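Local coordinates for protein PlzA (Borrelia burgdorferi, PDB 7MIE) that binds the bacterial second messenger cyclic di-GMP through a PilZ domain and probably acts as a receptor in its signalling, at residues E149-A152 with I153-K157; I173-K177 with D178-K182; K204-Y208 with G209-V213. All blocks are in the same frame, centred on the assembly; numbering follows the deposited sequence.

Contact 1: residues E149-A152 with I153-K157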
loop_
_atom_site.group_PDB
_atom_site.type_symbol
_atom_site.label_atom_id
_atom_site.label_comp_id
_atom_site.label_asym_id
_atom_site.label_seq_id
_atom_site.Cartn_x
_atom_site.Cartn_y
_atom_site.Cartn_z
ATOM N N GLU A 149 -18.418 -3.451 10.256
ATOM C CA GLU A 149 -18.045 -4.839 10.489
ATOM C C GLU A 149 -17.798 -5.592 9.182
ATOM O O GLU A 149 -16.928 -6.457 9.167
ATOM C CB GLU A 149 -19.055 -5.522 11.419
ATOM C CG GLU A 149 -18.974 -5.027 12.861
ATOM C CD GLU A 149 -19.782 -5.865 13.871
ATOM O OE1 GLU A 149 -20.917 -6.243 13.540
ATOM O OE2 GLU A 149 -19.252 -6.189 14.967
ATOM N N GLU A 150 -18.534 -5.258 8.094
ATOM C CA GLU A 150 -18.379 -5.933 6.810
ATOM C C GLU A 150 -16.955 -5.742 6.271
ATOM O O GLU A 150 -16.364 -6.688 5.737
ATOM C CB GLU A 150 -19.450 -5.471 5.796
ATOM C CG GLU A 150 -19.245 -4.048 5.284
ATOM C CD GLU A 150 -20.066 -3.560 4.087
ATOM O OE1 GLU A 150 -19.569 -3.663 2.902
ATOM O OE2 GLU A 150 -21.182 -3.022 4.331
ATOM N N ILE A 151 -16.357 -4.570 6.567
ATOM C CA ILE A 151 -14.993 -4.298 6.123
ATOM C C ILE A 151 -13.993 -4.988 7.059
ATOM O O ILE A 151 -13.091 -5.671 6.583
ATOM C CB ILE A 151 -14.747 -2.783 6.019
ATOM C CG1 ILE A 151 -15.578 -2.247 4.842
ATOM C CG2 ILE A 151 -13.270 -2.509 5.802
ATOM C CD1 ILE A 151 -15.600 -0.772 4.725
ATOM N N ALA A 152 -14.189 -4.843 8.371
ATOM C CA ALA A 152 -13.291 -5.429 9.367
ATOM C C ALA A 152 -13.094 -6.948 9.191
ATOM O O ALA A 152 -11.972 -7.455 9.241
ATOM C CB ALA A 152 -13.787 -5.087 10.767
ATOM N N ILE A 153 -14.178 -7.701 8.976
ATOM C CA ILE A 153 -14.066 -9.152 8.836
ATOM C C ILE A 153 -13.281 -9.524 7.573
ATOM O O ILE A 153 -12.463 -10.442 7.592
ATOM C CB ILE A 153 -15.473 -9.811 8.873
ATOM C CG1 ILE A 153 -15.351 -11.322 9.042
ATOM C CG2 ILE A 153 -16.324 -9.462 7.660
ATOM C CD1 ILE A 153 -15.079 -11.629 10.510
ATOM N N LYS A 154 -13.413 -8.714 6.501
ATOM C CA LYS A 154 -12.667 -9.001 5.288
ATOM C C LYS A 154 -11.189 -8.643 5.443
ATOM O O LYS A 154 -10.336 -9.348 4.919
ATOM C CB LYS A 154 -13.238 -8.151 4.155
ATOM C CG LYS A 154 -14.551 -8.702 3.589
ATOM C CD LYS A 154 -14.996 -7.805 2.444
ATOM C CE LYS A 154 -16.290 -8.331 1.836
ATOM N NZ LYS A 154 -16.827 -7.312 0.908
ATOM N N VAL A 155 -10.900 -7.605 6.228
ATOM C CA VAL A 155 -9.495 -7.251 6.451
ATOM C C VAL A 155 -8.849 -8.383 7.254
ATOM O O VAL A 155 -7.715 -8.795 6.977
ATOM C CB VAL A 155 -9.383 -5.880 7.168
ATOM C CG1 VAL A 155 -7.933 -5.591 7.574
ATOM C CG2 VAL A 155 -9.925 -4.750 6.260
ATOM N N GLY A 156 -9.603 -8.941 8.210
ATOM C CA GLY A 156 -9.047 -10.064 8.968
ATOM C C GLY A 156 -8.770 -11.278 8.080
ATOM O O GLY A 156 -7.702 -11.906 8.191
ATOM N N LYS A 157 -9.657 -11.532 7.126
ATOM C CA LYS A 157 -9.423 -12.640 6.206
ATOM C C LYS A 157 -8.190 -12.399 5.339
ATOM O O LYS A 157 -7.428 -13.329 5.034
ATOM C CB LYS A 157 -10.668 -12.868 5.339
ATOM C CG LYS A 157 -11.850 -13.414 6.139
ATOM C CD LYS A 157 -13.152 -13.421 5.364
ATOM C CE LYS A 157 -14.174 -14.382 5.944
ATOM N NZ LYS A 157 -15.307 -14.532 4.991
HETATM O O HOH W 1 -17.047 -4.874 2.370
#
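Ile153, Val155 and Gly156 each send the backbone N-H four residues back, to the carbonyl oxygens of Glu149, Ile151 and Ala152, three i-to-i+4 bonds of an alpha-helix in the first part of helix 149-164; the one that would link Lys154 N to Glu150 O is not made. The bond from Ile153 N to Glu149 O is 3.0 Å long and almost straight, 169° at the hydrogen. On one side of the helix the CG2 methyls of Ile151 and Val155 meet at 4.1 Å, the two branched side chains crossing at a slant. Val155 CG2 stands anti to its own carbonyl carbon and is thereby turned back along the helix, 3.3 Å from Ile151 O. Around the unbonded Glu150 O the cover is aliphatic: Ile153 CG2 approaches to 3.4 Å and Lys154 CG to 3.5 Å, and this buried oxygen has no polar partner. Lys154 itself runs out fully extended beyond CG. A water accepts from Lys154 NZ at 2.9 Å and donates to Glu150 OE1 at 2.8 Å, bridging opposite charges that do not touch directly; NZ also bonds to Phe51 O, and the lysine makes a cation-pi contact with the Phe51 ring. Glu149 OE2 is held by Ser27 OG. The helix is thus packed between helix 26-36, on which Glu149, Ala152 and Ile153 lean, and strand 65-74, where Ile151 and Val155 press on Ile74.

Contact 2: residues I173-K177 with D178-K182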
loop_
_atom_site.group_PDB
_atom_site.type_symbol
_atom_site.label_atom_id
_atom_site.label_comp_id
_atom_site.label_asym_id
_atom_site.label_seq_id
_atom_site.Cartn_x
_atom_site.Cartn_y
_atom_site.Cartn_z
ATOM N N ILE A 173 1.703 -6.211 -11.492
ATOM C CA ILE A 173 1.585 -5.284 -12.609
ATOM C C ILE A 173 2.416 -5.810 -13.773
ATOM O O ILE A 173 3.636 -5.846 -13.680
ATOM C CB ILE A 173 2.084 -3.887 -12.181
ATOM C CG1 ILE A 173 1.322 -3.360 -10.959
ATOM C CG2 ILE A 173 1.993 -2.916 -13.378
ATOM C CD1 ILE A 173 2.020 -2.151 -10.252
ATOM N N ILE A 174 1.766 -6.187 -14.892
ATOM C CA ILE A 174 2.506 -6.652 -16.059
ATOM C C ILE A 174 3.031 -5.441 -16.804
ATOM O O ILE A 174 2.267 -4.510 -17.051
ATOM C CB ILE A 174 1.603 -7.505 -16.997
ATOM C CG1 ILE A 174 1.156 -8.788 -16.292
ATOM C CG2 ILE A 174 2.335 -7.818 -18.301
ATOM C CD1 ILE A 174 0.137 -9.612 -17.063
ATOM N N ILE A 175 4.320 -5.467 -17.162
ATOM C CA ILE A 175 4.965 -4.325 -17.797
ATOM C C ILE A 175 4.626 -4.339 -19.282
ATOM O O ILE A 175 4.938 -5.302 -19.957
ATOM C CB ILE A 175 6.486 -4.414 -17.592
ATOM C CG1 ILE A 175 6.785 -4.324 -16.085
ATOM C CG2 ILE A 175 7.222 -3.336 -18.386
ATOM C CD1 ILE A 175 6.281 -3.054 -15.385
ATOM N N ASP A 176 3.967 -3.284 -19.742
ATOM C CA ASP A 176 3.598 -3.163 -21.147
ATOM C C ASP A 176 3.440 -1.675 -21.434
ATOM O O ASP A 176 3.700 -0.860 -20.561
ATOM C CB ASP A 176 2.354 -4.002 -21.475
ATOM C CG ASP A 176 1.062 -3.532 -20.819
ATOM O OD1 ASP A 176 1.019 -2.395 -20.324
ATOM O OD2 ASP A 176 0.100 -4.322 -20.795
ATOM N N LYS A 177 3.069 -1.327 -22.681
ATOM C CA LYS A 177 2.922 0.065 -23.076
ATOM C C LYS A 177 2.003 0.834 -22.129
ATOM O O LYS A 177 2.326 1.955 -21.761
ATOM C CB LYS A 177 2.360 0.155 -24.499
ATOM C CG LYS A 177 1.146 -0.732 -24.746
ATOM C CD LYS A 177 -0.039 0.018 -25.310
ATOM C CE LYS A 177 -1.018 -0.901 -26.008
ATOM N NZ LYS A 177 -2.407 -0.390 -25.915
ATOM N N ASP A 178 0.894 0.228 -21.683
ATOM C CA ASP A 178 -0.038 0.942 -20.824
ATOM C C ASP A 178 0.543 1.124 -19.413
ATOM O O ASP A 178 0.450 2.193 -18.827
ATOM C CB ASP A 178 -1.370 0.207 -20.733
ATOM C CG ASP A 178 -2.154 0.179 -22.041
ATOM O OD1 ASP A 178 -2.161 1.214 -22.732
ATOM O OD2 ASP A 178 -2.771 -0.876 -22.343
ATOM N N SER A 179 1.067 0.046 -18.827
ATOM C CA SER A 179 1.511 0.196 -17.448
ATOM C C SER A 179 2.771 1.061 -17.331
ATOM O O SER A 179 2.934 1.779 -16.340
ATOM C CB SER A 179 1.677 -1.144 -16.775
ATOM O OG SER A 179 2.671 -1.878 -17.468
ATOM N N ILE A 180 3.665 1.006 -18.330
ATOM C CA ILE A 180 4.842 1.878 -18.281
ATOM C C ILE A 180 4.427 3.342 -18.348
ATOM O O ILE A 180 5.079 4.194 -17.767
ATOM C CB ILE A 180 5.928 1.562 -19.332
ATOM C CG1 ILE A 180 6.696 0.295 -18.985
ATOM C CG2 ILE A 180 6.913 2.737 -19.434
ATOM C CD1 ILE A 180 7.706 0.514 -17.851
ATOM N N ARG A 181 3.305 3.648 -19.007
ATOM C CA ARG A 181 2.886 5.032 -19.041
ATOM C C ARG A 181 2.416 5.488 -17.663
ATOM O O ARG A 181 2.668 6.635 -17.283
ATOM C CB ARG A 181 1.880 5.294 -20.174
ATOM C CG ARG A 181 2.528 5.247 -21.549
ATOM C CD ARG A 181 1.617 5.765 -22.652
ATOM N NE ARG A 181 0.650 4.739 -22.962
ATOM C CZ ARG A 181 0.364 4.321 -24.192
ATOM N NH1 ARG A 181 0.989 4.837 -25.236
ATOM N NH2 ARG A 181 -0.529 3.367 -24.362
ATOM N N LYS A 182 1.761 4.589 -16.913
ATOM C CA LYS A 182 1.153 4.955 -15.643
ATOM C C LYS A 182 2.217 4.969 -14.540
ATOM O O LYS A 182 2.252 5.888 -13.726
ATOM C CB LYS A 182 0.035 3.960 -15.301
ATOM C CG LYS A 182 -0.749 4.249 -14.016
ATOM C CD LYS A 182 -1.399 5.641 -13.963
ATOM C CE LYS A 182 -2.504 5.729 -12.930
ATOM N NZ LYS A 182 -1.918 5.862 -11.568
#
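Asp176 and Ser179 meet in a capping box at the start of helix 177-182, where the chain leaves strand 173-174, with Asp176 as the N-cap. The capping bond runs from Ser179 N to Asp176 OD1, 2.9 Å long, nearly straight at 170°, and close to the C-O axis of the carboxylate oxygen. With chi1 at 67°, Asp176 CG lies between the backbone N and the carbonyl carbon, which brings OD1 over the opening turn. In return Asp176 N donates to Ser179 OG at 3.0 Å. Ser179 OG in turn donates to Ile174 O at 2.7 Å, so one small side chain ties the helix start to both the N-cap and the end of the strand. Behind the cap, Ile180 N bonds to Asp176 O, while the next bond, from Arg181 N to Lys177 O, is long and weak.

The charged interactions form a network of Lys177, Asp178 and Arg181. Lys177 runs alongside Asp178, and Lys177 NZ forms a salt bridge with Asp178 OD1 at 3.6 Å. The same OD1 lies at the edge of the Arg181 guanidinium, nearly in its plane, while Arg181 NH2 comes to the anti side of the carboxylate, 27° out of its plane; Lys177 O lies over one face of the guanidinium. Shared between two cations, the carboxylate probably eases their mutual repulsion.

Apolar contacts fasten the inner side. Ile175 packs against Ile180, and Ile173, which also packs on Ile279, Tyr282 and Phe283 of helix 273-283, reaches Ser179, whose side chain touches Tyr282 as well. The closest carbons here are Ile175 CG2 and Ile180 CG1, 3.7 Å apart, and Ile173 CG2 rests 3.8 Å from Ser179 CB.

Contact 3: residues K204-Y208 with G209-V213. With C2E (9,9'-[(2R,3R,3aS,5S,7aR,9R,10R,10aS,12S,14aR)-3,5,10,12-tetrahydroxy-5,12-dioxidooctahydro-2H,7H-difuro[3,2-d:3',2'-j][1,3,7,9,2,8]tetraoxadiphosphacyclododecine-2,9-diyl]bis(2-amino-1,9-dihydro-6H-purin-6-one)), chain C.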
loop_
_atom_site.group_PDB
_atom_site.type_symbol
_atom_site.label_atom_id
_atom_site.label_comp_id
_atom_site.label_asym_id
_atom_site.label_seq_id
_atom_site.Cartn_x
_atom_site.Cartn_y
_atom_site.Cartn_z
ATOM N N LYS A 204 9.506 -7.711 -16.338
ATOM C CA LYS A 204 8.293 -8.300 -16.898
ATOM C C LYS A 204 7.078 -8.019 -16.015
ATOM O O LYS A 204 5.998 -7.799 -16.551
ATOM C CB LYS A 204 8.465 -9.799 -17.148
ATOM C CG LYS A 204 9.615 -10.155 -18.088
ATOM C CD LYS A 204 9.768 -9.236 -19.304
ATOM C CE LYS A 204 8.754 -9.476 -20.410
ATOM N NZ LYS A 204 8.972 -8.572 -21.576
ATOM N N ASP A 205 7.246 -8.048 -14.679
ATOM C CA ASP A 205 6.167 -7.658 -13.783
ATOM C C ASP A 205 6.727 -7.145 -12.459
ATOM O O ASP A 205 7.886 -7.427 -12.115
ATOM C CB ASP A 205 5.087 -8.749 -13.653
ATOM C CG ASP A 205 5.480 -10.025 -12.924
ATOM O OD1 ASP A 205 5.979 -9.916 -11.809
ATOM O OD2 ASP A 205 5.239 -11.154 -13.487
ATOM N N LEU A 206 5.906 -6.340 -11.781
ATOM C CA LEU A 206 6.254 -5.753 -10.483
ATOM C C LEU A 206 5.093 -5.934 -9.510
ATOM O O LEU A 206 3.931 -5.892 -9.906
ATOM C CB LEU A 206 6.496 -4.240 -10.620
ATOM C CG LEU A 206 7.725 -3.803 -11.426
ATOM C CD1 LEU A 206 7.789 -2.267 -11.512
ATOM C CD2 LEU A 206 8.999 -4.334 -10.742
ATOM N N SER A 207 5.417 -6.025 -8.214
ATOM C CA SER A 207 4.389 -5.974 -7.196
ATOM C C SER A 207 4.999 -5.359 -5.943
ATOM O O SER A 207 6.201 -5.073 -5.899
ATOM C CB SER A 207 3.841 -7.371 -6.954
ATOM O OG SER A 207 4.866 -8.167 -6.380
ATOM N N TYR A 208 4.180 -5.171 -4.907
ATOM C CA TYR A 208 4.669 -4.635 -3.648
ATOM C C TYR A 208 5.865 -5.449 -3.131
ATOM O O TYR A 208 6.786 -4.870 -2.571
ATOM C CB TYR A 208 3.528 -4.657 -2.610
ATOM C CG TYR A 208 2.575 -3.477 -2.683
ATOM C CD1 TYR A 208 3.047 -2.172 -2.594
ATOM C CD2 TYR A 208 1.201 -3.677 -2.798
ATOM C CE1 TYR A 208 2.192 -1.072 -2.653
ATOM C CE2 TYR A 208 0.324 -2.593 -2.787
ATOM C CZ TYR A 208 0.819 -1.304 -2.734
ATOM O OH TYR A 208 -0.026 -0.229 -2.736
ATOM N N GLY A 209 5.844 -6.764 -3.360
ATOM C CA GLY A 209 6.799 -7.648 -2.697
ATOM C C GLY A 209 7.889 -8.236 -3.599
ATOM O O GLY A 209 8.750 -8.987 -3.109
ATOM N N GLY A 210 7.869 -7.953 -4.908
ATOM C CA GLY A 210 8.898 -8.547 -5.761
ATOM C C GLY A 210 8.751 -8.180 -7.235
ATOM O O GLY A 210 8.057 -7.222 -7.575
ATOM N N ALA A 211 9.362 -8.999 -8.108
ATOM C CA ALA A 211 9.462 -8.685 -9.520
ATOM C C ALA A 211 9.758 -9.952 -10.296
ATOM O O ALA A 211 10.268 -10.915 -9.733
ATOM C CB ALA A 211 10.560 -7.656 -9.773
ATOM N N LEU A 212 9.376 -9.957 -11.573
ATOM C CA LEU A 212 9.856 -10.989 -12.481
ATOM C C LEU A 212 10.680 -10.266 -13.526
ATOM O O LEU A 212 10.229 -9.241 -14.040
ATOM C CB LEU A 212 8.677 -11.700 -13.162
ATOM C CG LEU A 212 9.078 -12.757 -14.204
ATOM C CD1 LEU A 212 9.769 -13.966 -13.558
ATOM C CD2 LEU A 212 7.857 -13.234 -14.974
ATOM N N VAL A 213 11.907 -10.759 -13.782
ATOM C CA VAL A 213 12.761 -10.135 -14.774
ATOM C C VAL A 213 13.241 -11.219 -15.739
ATOM O O VAL A 213 13.274 -12.390 -15.391
ATOM C CB VAL A 213 13.964 -9.414 -14.141
ATOM C CG1 VAL A 213 13.524 -8.289 -13.200
ATOM C CG2 VAL A 213 14.879 -10.410 -13.425
HETATM P P1 C2E C . 7.133 -16.747 -1.901
HETATM O O2P C2E C . 7.454 -17.671 -2.995
HETATM O O1P C2E C . 8.017 -16.641 -0.684
HETATM O "O5'" C2E C . 7.251 -15.293 -2.577
HETATM C "C5'" C2E C . 7.144 -14.142 -1.722
HETATM C "C4'" C2E C . 6.803 -12.929 -2.556
HETATM O "O4'" C2E C . 7.813 -12.740 -3.572
HETATM C "C3'" C2E C . 5.501 -13.024 -3.357
HETATM O "O3'" C2E C . 4.438 -12.666 -2.481
HETATM C "C2'" C2E C . 5.739 -11.841 -4.333
HETATM O "O2'" C2E C . 5.586 -10.617 -3.642
HETATM C "C1'" C2E C . 7.240 -11.995 -4.633
HETATM N N9 C2E C . 7.479 -12.697 -5.883
HETATM C C8 C2E C . 7.965 -13.966 -6.103
HETATM N N7 C2E C . 8.051 -14.274 -7.368
HETATM C C5 C2E C . 7.552 -13.142 -8.020
HETATM C C6 C2E C . 7.365 -12.885 -9.397
HETATM O O6 C2E C . 7.553 -13.674 -10.335
HETATM N N1 C2E C . 6.819 -11.606 -9.606
HETATM C C2 C2E C . 6.518 -10.694 -8.615
HETATM N N2 C2E C . 5.989 -9.506 -8.981
HETATM N N3 C2E C . 6.687 -10.931 -7.319
HETATM C C4 C2E C . 7.209 -12.172 -7.109
HETATM P P11 C2E C . 2.935 -13.084 -2.919
HETATM O O21 C2E C . 2.074 -12.398 -1.914
HETATM O O11 C2E C . 2.776 -12.695 -4.365
HETATM O O5A C2E C . 2.975 -14.694 -2.827
HETATM C C5A C2E C . 2.917 -15.234 -1.483
HETATM C C4A C2E C . 3.261 -16.696 -1.542
HETATM O O4A C2E C . 2.262 -17.406 -2.310
HETATM C C3A C2E C . 4.578 -17.000 -2.259
HETATM O O3A C2E C . 5.629 -16.772 -1.323
HETATM C C2A C2E C . 4.349 -18.454 -2.661
HETATM O O2A C2E C . 4.524 -19.349 -1.573
HETATM C C1A C2E C . 2.879 -18.387 -3.094
HETATM N N91 C2E C . 2.677 -18.136 -4.509
HETATM C C81 C2E C . 2.237 -16.972 -5.105
HETATM N N71 C2E C . 2.172 -17.086 -6.407
HETATM C C51 C2E C . 2.574 -18.395 -6.686
HETATM C C61 C2E C . 2.692 -19.098 -7.920
HETATM O O61 C2E C . 2.442 -18.730 -9.075
HETATM N N11 C2E C . 3.128 -20.405 -7.722
HETATM C C21 C2E C . 3.468 -20.960 -6.515
HETATM N N21 C2E C . 3.881 -22.239 -6.553
HETATM N N31 C2E C . 3.318 -20.331 -5.348
HETATM C C41 C2E C . 2.887 -19.042 -5.516
#
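Asp205 lies over Leu212, with Asp205 OD2 3.5 Å from Leu212 CB, on the cyclic di-GMP side of the beta hairpin formed by strands 198-207 and 210-215. A classic beta bulge marks this point: Lys204 N and Asp205 N both donate to Leu212 O, from the same face of its carbonyl plane, the first at 2.9 Å. Leu212 N returns a bond to Asp205 O. The first torsion of Asp205, 69°, turns its carboxylate toward Leu212 and the edge of one guanine, where Asp205 OD1 takes two N-H groups of the ligand, N1 and N2, each at 2.9 Å. Ser207 OG also accepts from N2, although its exact position is less certain; Arg168 and Arg172 contribute further bonds to the ligand.

Where the chain turns, the bare backbone of Gly209 and Gly210 lies close against the ligand's ribose. On the other face, Leu206 CD2 meets Ala211 CB at 3.8 Å, and both residues pack on Phe231. Tyr208 reaches out to Met44 O through its hydroxyl. Against the backbone itself, Gly209 C comes within 3.3 Å of the ligand's O2'.

The three contacts follow one another along the chain but are divided between two parts of the fold. Contact 1, on helix 149-164 of the PilZN3 domain, stands apart, its centre about 31 Å from that of contact 2 and about 27 Å from that of contact 3. Contacts 2 and 3 have centres about 12 Å apart and share an antiparallel sheet, in which strand 173-174 pairs with strand 198-207. Ile173 N lies 2.8 Å from Leu206 O and Ile175 N 2.9 Å from Lys204 O, both probable hydrogen bonds, so the strand leading into the capped helix is joined to the hairpin that binds cyclic di-GMP, whereas contact 1 lies away from the binding site.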